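Local coordinates for protein citryl-spermidine/3,4-dihydroxybenzoyl-citryl-spermidine:spermidine ligase (Bacillus anthracis, PDB 3TO3) that catalyses the ATP-dependent condensation of spermidine with citryl-spermidine intermediates, a ligase step in the biosynthesis of the siderophore petrobactin, at residues B[208-213]-B[348-353]; B[411-416]-B[450-455]; B[567-572]-B[584-589]. One frame throughout, in Å; residues are numbered along the deposited sequence.

Contact 1: B[208-213]-B[348-353]; sequences EVIYDK and KEFSSV
Two aromatic rings frame this contact, and each is met at its edge. The edge of the Y211 ring, close to the ring plane, faces OG of S351, while V353 comes in obliquely farther out, its CB 3.8 Å from Y211 CE1. The F350 ring is likewise approached near its plane, by the methyl CG2 of I210, which lies 4.0 Å from F350 CD2; the two side chains cross at about a right angle. That same methyl is 3.4 Å from the backbone O of F350, so a single branch of I210 touches both ring and main chain. It gets there because CG2 stands anti to the backbone N of I210, with CG1 taking the place beside the nitrogen. Tyrosine and serine are also close nearer the helix backbone, where S351 OG comes within 3.7 Å of Y211 CA. The touch here is van der Waals, and the polar ends find partners outside the two segments: Y211 OH bonds to O of F243, and S351 OG to ND2 of N207, the residue just ahead of 208-213. About 210 Å² is buried in all, about half of it on Y211 and I210. Helix 208-213 runs almost perpendicular to strand 349-353, the segment axes 7.9 Å apart at a crossing angle of -87°. Within the IucA/IucC region, this first part of helix 208-219 thus lies across the 349-353 part of strand 345-355, whose neighbour 367-371 adds W370 beside S351 and V353, while helix 315-333 packs P322 against S352, whose CB leaves the backbone away from helix 208-213.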
# COMPACT_ATOMS: atom_id res chain seq x y z
N GLU B 208 27.84 14.01 -18.78
CA GLU B 208 27.58 15.46 -18.78
C GLU B 208 27.42 16.14 -20.15
O GLU B 208 26.50 16.92 -20.35
CB GLU B 208 28.63 16.23 -17.95
CG GLU B 208 28.76 15.74 -16.52
CD GLU B 208 29.76 14.60 -16.34
OE1 GLU B 208 30.25 14.03 -17.35
OE2 GLU B 208 30.06 14.28 -15.15
N VAL B 209 28.30 15.85 -21.10
CA VAL B 209 28.17 16.54 -22.37
C VAL B 209 26.92 16.09 -23.14
O VAL B 209 26.18 16.91 -23.67
CB VAL B 209 29.43 16.39 -23.25
CG1 VAL B 209 29.20 17.05 -24.61
CG2 VAL B 209 30.64 17.02 -22.53
N ILE B 210 26.69 14.79 -23.19
CA ILE B 210 25.53 14.26 -23.90
C ILE B 210 24.23 14.70 -23.21
O ILE B 210 23.24 15.03 -23.86
CB ILE B 210 25.60 12.73 -23.97
CG1 ILE B 210 26.82 12.28 -24.80
CG2 ILE B 210 24.33 12.17 -24.59
CD1 ILE B 210 26.77 12.67 -26.24
N TYR B 211 24.24 14.74 -21.89
CA TYR B 211 23.08 15.20 -21.14
C TYR B 211 22.73 16.66 -21.47
O TYR B 211 21.56 16.96 -21.69
CB TYR B 211 23.29 15.03 -19.64
CG TYR B 211 22.18 15.64 -18.84
CD1 TYR B 211 21.05 14.89 -18.50
CD2 TYR B 211 22.24 16.96 -18.43
CE1 TYR B 211 20.03 15.43 -17.79
CE2 TYR B 211 21.21 17.53 -17.70
CZ TYR B 211 20.10 16.76 -17.38
OH TYR B 211 19.05 17.31 -16.66
N ASP B 212 23.72 17.56 -21.48
CA ASP B 212 23.45 18.98 -21.79
C ASP B 212 22.77 19.10 -23.16
O ASP B 212 21.89 19.93 -23.36
CB ASP B 212 24.74 19.83 -21.85
CG ASP B 212 25.28 20.25 -20.48
OD1 ASP B 212 26.47 20.67 -20.45
OD2 ASP B 212 24.56 20.18 -19.46
N LYS B 213 23.22 18.28 -24.10
CA LYS B 213 22.76 18.33 -25.49
C LYS B 213 21.34 17.81 -25.58
O LYS B 213 20.50 18.37 -26.28
CB LYS B 213 23.70 17.46 -26.37
CG LYS B 213 23.76 17.82 -27.82
CD LYS B 213 24.63 16.82 -28.59
CE LYS B 213 26.14 17.03 -28.32
NZ LYS B 213 26.99 15.89 -28.81
N LYS B 348 20.37 2.47 -27.80
CA LYS B 348 21.33 2.91 -26.81
C LYS B 348 20.60 3.66 -25.71
O LYS B 348 19.74 4.49 -26.01
CB LYS B 348 22.41 3.80 -27.43
CG LYS B 348 23.35 3.08 -28.40
CD LYS B 348 24.45 4.05 -28.91
CE LYS B 348 25.05 3.63 -30.28
NZ LYS B 348 24.23 3.97 -31.50
N GLU B 349 20.95 3.38 -24.45
CA GLU B 349 20.44 4.19 -23.37
C GLU B 349 21.54 5.23 -23.28
O GLU B 349 22.53 5.04 -22.59
CB GLU B 349 20.40 3.28 -22.11
CG GLU B 349 19.25 2.20 -22.21
CD GLU B 349 19.45 0.90 -21.41
OE1 GLU B 349 20.32 0.78 -20.53
OE2 GLU B 349 18.71 -0.04 -21.68
N PHE B 350 21.32 6.39 -23.89
CA PHE B 350 22.44 7.26 -24.17
C PHE B 350 22.58 8.40 -23.17
O PHE B 350 23.56 9.17 -23.19
CB PHE B 350 22.40 7.77 -25.63
CG PHE B 350 21.19 8.59 -25.94
CD1 PHE B 350 20.03 7.98 -26.42
CD2 PHE B 350 21.18 9.95 -25.71
CE1 PHE B 350 18.91 8.71 -26.68
CE2 PHE B 350 20.04 10.69 -25.96
CZ PHE B 350 18.90 10.07 -26.45
N SER B 351 21.62 8.51 -22.28
CA SER B 351 21.67 9.55 -21.27
C SER B 351 20.85 9.14 -20.05
O SER B 351 19.91 8.34 -20.17
CB SER B 351 21.16 10.83 -21.88
OG SER B 351 21.41 11.91 -21.04
N SER B 352 21.21 9.66 -18.88
CA SER B 352 20.46 9.31 -17.68
C SER B 352 20.68 10.37 -16.64
O SER B 352 21.64 11.08 -16.70
CB SER B 352 20.92 7.97 -17.13
OG SER B 352 22.20 8.11 -16.56
N VAL B 353 19.75 10.49 -15.70
CA VAL B 353 19.86 11.49 -14.66
C VAL B 353 19.03 11.02 -13.49
O VAL B 353 18.06 10.29 -13.69
CB VAL B 353 19.33 12.85 -15.14
CG1 VAL B 353 17.82 12.77 -15.36
CG2 VAL B 353 19.69 13.95 -14.15

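Contact 2: B[411-416]-B[450-455]; sequences ENWLRL and GLPVRI
W413 and P452 form the tight centre of an alpha/beta packing in which helix 411-416 runs nearly parallel to strand 451-455, at 8° with the segment axes 8.1 Å apart. P452 lies over one face of the indole in a CH-pi contact, its CG 4.1 Å from the centroid of the five-membered ring and displaced toward the rim. The same CG-CD edge of the proline also meets L416, whose CB is 3.9 Å from P452 CD. The indole carbon CG of W413 stands anti to the backbone N (chi1 -172°), which carries the ring from a helix position not aimed at the strand across to its start. Residues of helix 402-408, W404, L405 and Y408, help enclose the tryptophan.

The other side is thinner and more open to solvent: L416 and L451, both partly exposed, meet obliquely through one methyl each, CD1 to CD1 at 3.6 Å. Farther out, R415 grips OE1 of E411 side-on with NE and NH2; its guanidinium also pairs with E541 and E542 of helix 532-547. Beyond the contact, V453 and R454 both face V446 in a classic beta bulge.

One polar bond joins the segments, at the buried glycine just before the strand. W413 NE1 donates to G450 O at 2.8 Å, the oxygen lying near the indole plane, with an N-H...O angle of 142°, so the bond is noticeably bent.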
# COMPACT_ATOMS: atom_id res chain seq x y z
N GLU B 411 8.83 -23.87 -41.64
CA GLU B 411 10.23 -24.19 -41.49
C GLU B 411 11.08 -23.04 -42.02
O GLU B 411 12.04 -22.64 -41.36
CB GLU B 411 10.61 -25.50 -42.19
CG GLU B 411 12.07 -25.88 -41.96
CD GLU B 411 12.52 -27.13 -42.72
OE1 GLU B 411 13.75 -27.29 -42.90
OE2 GLU B 411 11.68 -27.96 -43.12
N ASN B 412 10.74 -22.47 -43.17
CA ASN B 412 11.53 -21.36 -43.68
C ASN B 412 11.51 -20.15 -42.78
O ASN B 412 12.52 -19.47 -42.64
CB ASN B 412 11.10 -20.92 -45.08
CG ASN B 412 11.26 -22.00 -46.09
OD1 ASN B 412 12.07 -22.92 -45.90
ND2 ASN B 412 10.47 -21.94 -47.17
N TRP B 413 10.35 -19.86 -42.21
CA TRP B 413 10.21 -18.68 -41.37
C TRP B 413 11.01 -18.89 -40.09
O TRP B 413 11.73 -18.01 -39.65
CB TRP B 413 8.74 -18.41 -41.06
CG TRP B 413 8.50 -17.10 -40.36
CD1 TRP B 413 8.30 -15.88 -40.95
CD2 TRP B 413 8.46 -16.88 -38.95
NE1 TRP B 413 8.13 -14.92 -40.00
CE2 TRP B 413 8.22 -15.50 -38.76
CE3 TRP B 413 8.59 -17.71 -37.83
CZ2 TRP B 413 8.12 -14.92 -37.49
CZ3 TRP B 413 8.50 -17.16 -36.58
CH2 TRP B 413 8.26 -15.77 -36.41
N LEU B 414 10.90 -20.07 -39.50
CA LEU B 414 11.61 -20.37 -38.26
C LEU B 414 13.14 -20.35 -38.46
O LEU B 414 13.87 -19.83 -37.63
CB LEU B 414 11.14 -21.70 -37.68
CG LEU B 414 11.78 -22.22 -36.41
CD1 LEU B 414 11.60 -21.24 -35.23
CD2 LEU B 414 11.23 -23.59 -36.08
N ARG B 415 13.63 -20.90 -39.57
CA ARG B 415 15.05 -20.79 -39.85
C ARG B 415 15.53 -19.34 -40.00
O ARG B 415 16.52 -18.95 -39.39
CB ARG B 415 15.41 -21.56 -41.10
CG ARG B 415 15.20 -23.03 -40.96
CD ARG B 415 15.80 -23.75 -42.16
NE ARG B 415 15.70 -25.19 -41.97
CZ ARG B 415 16.61 -25.90 -41.32
NH1 ARG B 415 17.68 -25.31 -40.80
NH2 ARG B 415 16.46 -27.21 -41.18
N LEU B 416 14.83 -18.54 -40.81
CA LEU B 416 15.20 -17.13 -40.88
C LEU B 416 15.18 -16.47 -39.53
O LEU B 416 16.04 -15.64 -39.26
CB LEU B 416 14.29 -16.35 -41.81
CG LEU B 416 14.64 -16.65 -43.25
CD1 LEU B 416 13.38 -16.57 -44.14
CD2 LEU B 416 15.78 -15.72 -43.68
N GLY B 450 6.81 -9.39 -42.65
CA GLY B 450 6.86 -10.65 -41.93
C GLY B 450 8.07 -11.53 -42.19
O GLY B 450 8.26 -12.54 -41.53
N LEU B 451 8.88 -11.16 -43.18
CA LEU B 451 10.16 -11.82 -43.43
C LEU B 451 11.18 -11.29 -42.43
O LEU B 451 11.42 -10.09 -42.38
CB LEU B 451 10.66 -11.48 -44.83
CG LEU B 451 11.98 -12.16 -45.17
CD1 LEU B 451 11.69 -13.63 -45.39
CD2 LEU B 451 12.67 -11.54 -46.40
N PRO B 452 11.78 -12.19 -41.62
CA PRO B 452 12.70 -11.69 -40.59
C PRO B 452 13.97 -11.12 -41.20
O PRO B 452 14.62 -11.78 -42.00
CB PRO B 452 12.99 -12.94 -39.74
CG PRO B 452 11.75 -13.86 -39.99
CD PRO B 452 11.47 -13.62 -41.45
N VAL B 453 14.33 -9.91 -40.77
CA VAL B 453 15.48 -9.18 -41.29
C VAL B 453 16.65 -9.14 -40.30
O VAL B 453 17.77 -9.54 -40.63
CB VAL B 453 15.09 -7.76 -41.78
CG1 VAL B 453 16.32 -7.02 -42.30
CG2 VAL B 453 14.04 -7.87 -42.89
N ARG B 454 16.40 -8.56 -39.12
CA ARG B 454 17.43 -8.31 -38.13
C ARG B 454 16.79 -8.14 -36.74
O ARG B 454 15.56 -8.02 -36.63
CB ARG B 454 18.28 -7.09 -38.55
CG ARG B 454 17.49 -5.78 -38.58
CD ARG B 454 17.99 -4.85 -39.65
NE ARG B 454 19.12 -4.04 -39.22
CZ ARG B 454 19.17 -2.72 -39.32
NH1 ARG B 454 18.15 -2.03 -39.83
NH2 ARG B 454 20.25 -2.08 -38.90
N ILE B 455 17.63 -8.18 -35.70
CA ILE B 455 17.17 -8.04 -34.32
C ILE B 455 17.60 -6.72 -33.65
O ILE B 455 18.69 -6.19 -33.90
CB ILE B 455 17.65 -9.24 -33.48
CG1 ILE B 455 16.72 -9.44 -32.29
CG2 ILE B 455 19.09 -9.07 -33.04
CD1 ILE B 455 15.27 -9.64 -32.74

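Contact 3: B[567-572]-B[584-589]; sequences FYAEQL and LVHEVP
Strands 567-570 and 585-589 pair as a two-stranded antiparallel sheet, F567 facing V588 and A569 facing H586 as hydrogen-bonded pairs. Both members of each pair give an N-H and accept one: A569 N donates to H586 O, and H586 N returns a bond to A569 O at 2.8 Å. The F567-V588 pair is longer on one side, with F567 N 3.3 Å from V588 O. Past the strand end, Q571 N still donates to L584 O, but from above the carbonyl plane.

Y568 and V585 meet on the outer, more exposed side, V585 CG1 standing over the tyrosine face, 3.8 Å from the ring centroid. E587 crosses the same ring obliquely, its CB 3.3 Å from Y568 CE1, while its carboxylate OE2 bonds to T566 OG1. E570 sends OE1 to a salt bridge with R575. On the opposite side, F567 and A569 pack against helix 502-528, and V588 CG2 touches the phenylalanine at CE2, 3.5 Å away. Q571 crosses the H586 ring obliquely, its CG 3.5 Å from H586 CD2, and its NE2 has a weak hydrogen bond to O of E38. The imidazole is tied back to segment 567-572 through one water, which donates to E570 O at 2.8 Å and lies 2.9 Å from H586 NE2, in the ring plane.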
# COMPACT_ATOMS: atom_id res chain seq x y z
N PHE B 567 20.44 -28.84 -16.99
CA PHE B 567 21.02 -27.68 -16.34
C PHE B 567 20.05 -27.11 -15.32
O PHE B 567 18.91 -27.57 -15.22
CB PHE B 567 21.38 -26.61 -17.35
CG PHE B 567 20.20 -25.82 -17.81
CD1 PHE B 567 19.94 -24.57 -17.28
CD2 PHE B 567 19.34 -26.33 -18.76
CE1 PHE B 567 18.84 -23.84 -17.70
CE2 PHE B 567 18.24 -25.61 -19.18
CZ PHE B 567 17.99 -24.36 -18.65
N TYR B 568 20.51 -26.09 -14.60
CA TYR B 568 19.78 -25.50 -13.48
C TYR B 568 19.10 -24.22 -13.90
O TYR B 568 19.76 -23.23 -14.17
CB TYR B 568 20.71 -25.26 -12.28
CG TYR B 568 20.97 -26.51 -11.46
CD1 TYR B 568 19.98 -27.47 -11.31
CD2 TYR B 568 22.20 -26.74 -10.84
CE1 TYR B 568 20.19 -28.63 -10.56
CE2 TYR B 568 22.42 -27.91 -10.08
CZ TYR B 568 21.40 -28.85 -9.95
OH TYR B 568 21.56 -30.02 -9.22
N ALA B 569 17.78 -24.26 -13.96
CA ALA B 569 16.92 -23.12 -14.24
C ALA B 569 16.39 -22.43 -12.94
O ALA B 569 16.09 -23.09 -11.96
CB ALA B 569 15.77 -23.57 -15.06
N GLU B 570 16.28 -21.11 -12.99
CA GLU B 570 15.72 -20.32 -11.92
C GLU B 570 14.35 -20.81 -11.53
O GLU B 570 13.54 -21.07 -12.40
CB GLU B 570 15.56 -18.87 -12.38
CG GLU B 570 16.85 -18.09 -12.50
CD GLU B 570 17.56 -17.93 -11.17
OE1 GLU B 570 16.88 -17.65 -10.16
OE2 GLU B 570 18.81 -18.09 -11.13
N GLN B 571 14.05 -20.86 -10.24
CA GLN B 571 12.69 -21.10 -9.84
C GLN B 571 12.10 -19.75 -9.46
O GLN B 571 12.26 -19.29 -8.33
CB GLN B 571 12.71 -21.95 -8.56
CG GLN B 571 13.38 -23.29 -8.69
CD GLN B 571 13.44 -24.01 -7.35
OE1 GLN B 571 14.17 -23.60 -6.44
NE2 GLN B 571 12.67 -25.09 -7.23
N LEU B 572 11.29 -19.19 -10.34
CA LEU B 572 10.79 -17.83 -10.17
C LEU B 572 9.62 -17.73 -9.20
O LEU B 572 9.53 -16.81 -8.40
CB LEU B 572 10.39 -17.26 -11.52
CG LEU B 572 11.51 -17.25 -12.58
CD1 LEU B 572 10.93 -17.08 -13.96
CD2 LEU B 572 12.53 -16.16 -12.30
N LEU B 584 16.71 -21.91 -5.02
CA LEU B 584 16.18 -21.06 -6.11
C LEU B 584 16.37 -21.63 -7.53
O LEU B 584 16.03 -20.99 -8.52
CB LEU B 584 16.63 -19.61 -6.02
CG LEU B 584 15.49 -18.75 -5.47
CD1 LEU B 584 14.54 -19.57 -4.56
CD2 LEU B 584 16.04 -17.52 -4.72
N VAL B 585 16.96 -22.80 -7.61
CA VAL B 585 17.31 -23.37 -8.89
C VAL B 585 16.74 -24.79 -8.97
O VAL B 585 16.62 -25.47 -7.96
CB VAL B 585 18.83 -23.35 -8.97
CG1 VAL B 585 19.40 -24.76 -9.06
CG2 VAL B 585 19.32 -22.40 -10.06
N HIS B 586 16.34 -25.25 -10.14
CA HIS B 586 15.95 -26.66 -10.24
C HIS B 586 16.42 -27.24 -11.56
O HIS B 586 16.60 -26.52 -12.54
CB HIS B 586 14.45 -26.89 -10.01
CG HIS B 586 13.57 -26.39 -11.12
ND1 HIS B 586 12.71 -27.22 -11.82
CD2 HIS B 586 13.39 -25.15 -11.63
CE1 HIS B 586 12.04 -26.50 -12.71
NE2 HIS B 586 12.44 -25.25 -12.61
N GLU B 587 16.66 -28.55 -11.57
CA GLU B 587 17.26 -29.20 -12.70
C GLU B 587 16.21 -29.58 -13.73
O GLU B 587 15.20 -30.19 -13.39
CB GLU B 587 17.98 -30.45 -12.25
CG GLU B 587 18.82 -31.09 -13.34
CD GLU B 587 19.31 -32.46 -12.96
OE1 GLU B 587 18.84 -32.95 -11.91
OE2 GLU B 587 20.13 -33.05 -13.69
N VAL B 588 16.45 -29.21 -14.98
CA VAL B 588 15.51 -29.47 -16.06
C VAL B 588 16.21 -30.11 -17.25
O VAL B 588 17.40 -29.90 -17.46
CB VAL B 588 14.83 -28.17 -16.53
CG1 VAL B 588 14.06 -27.51 -15.37
CG2 VAL B 588 15.85 -27.20 -17.11
N PRO B 589 15.49 -30.92 -18.03
CA PRO B 589 16.20 -31.52 -19.18
C PRO B 589 16.40 -30.46 -20.27
O PRO B 589 15.68 -29.46 -20.37
CB PRO B 589 15.25 -32.63 -19.63
CG PRO B 589 13.88 -32.07 -19.33
CD PRO B 589 14.05 -31.25 -18.04
O HOH W 1 11.68 -22.75 -13.75

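In the fold
Contacts 1 and 2 reach the same mixed sheet, since strands 345-355 and 451-457 are parallel neighbours in it, yet their centres stand 34 Å apart and their nearest atoms about 10 Å. Contact 3 belongs to a separate two-stranded sheet, its centre 30 Å from that of contact 2 and 38 Å from that of contact 1, with contact 1 across the chain's centre from it. None touches the bound ATP: the side chains of S352, W413 and E570 lie about 14, 14 and 13 Å from it. Of the ATP-binding residues, K299 is about 9 Å from S352 and Y391 about 8 Å from W413, side chain to side chain; contact 3 lies away from the annotated sites.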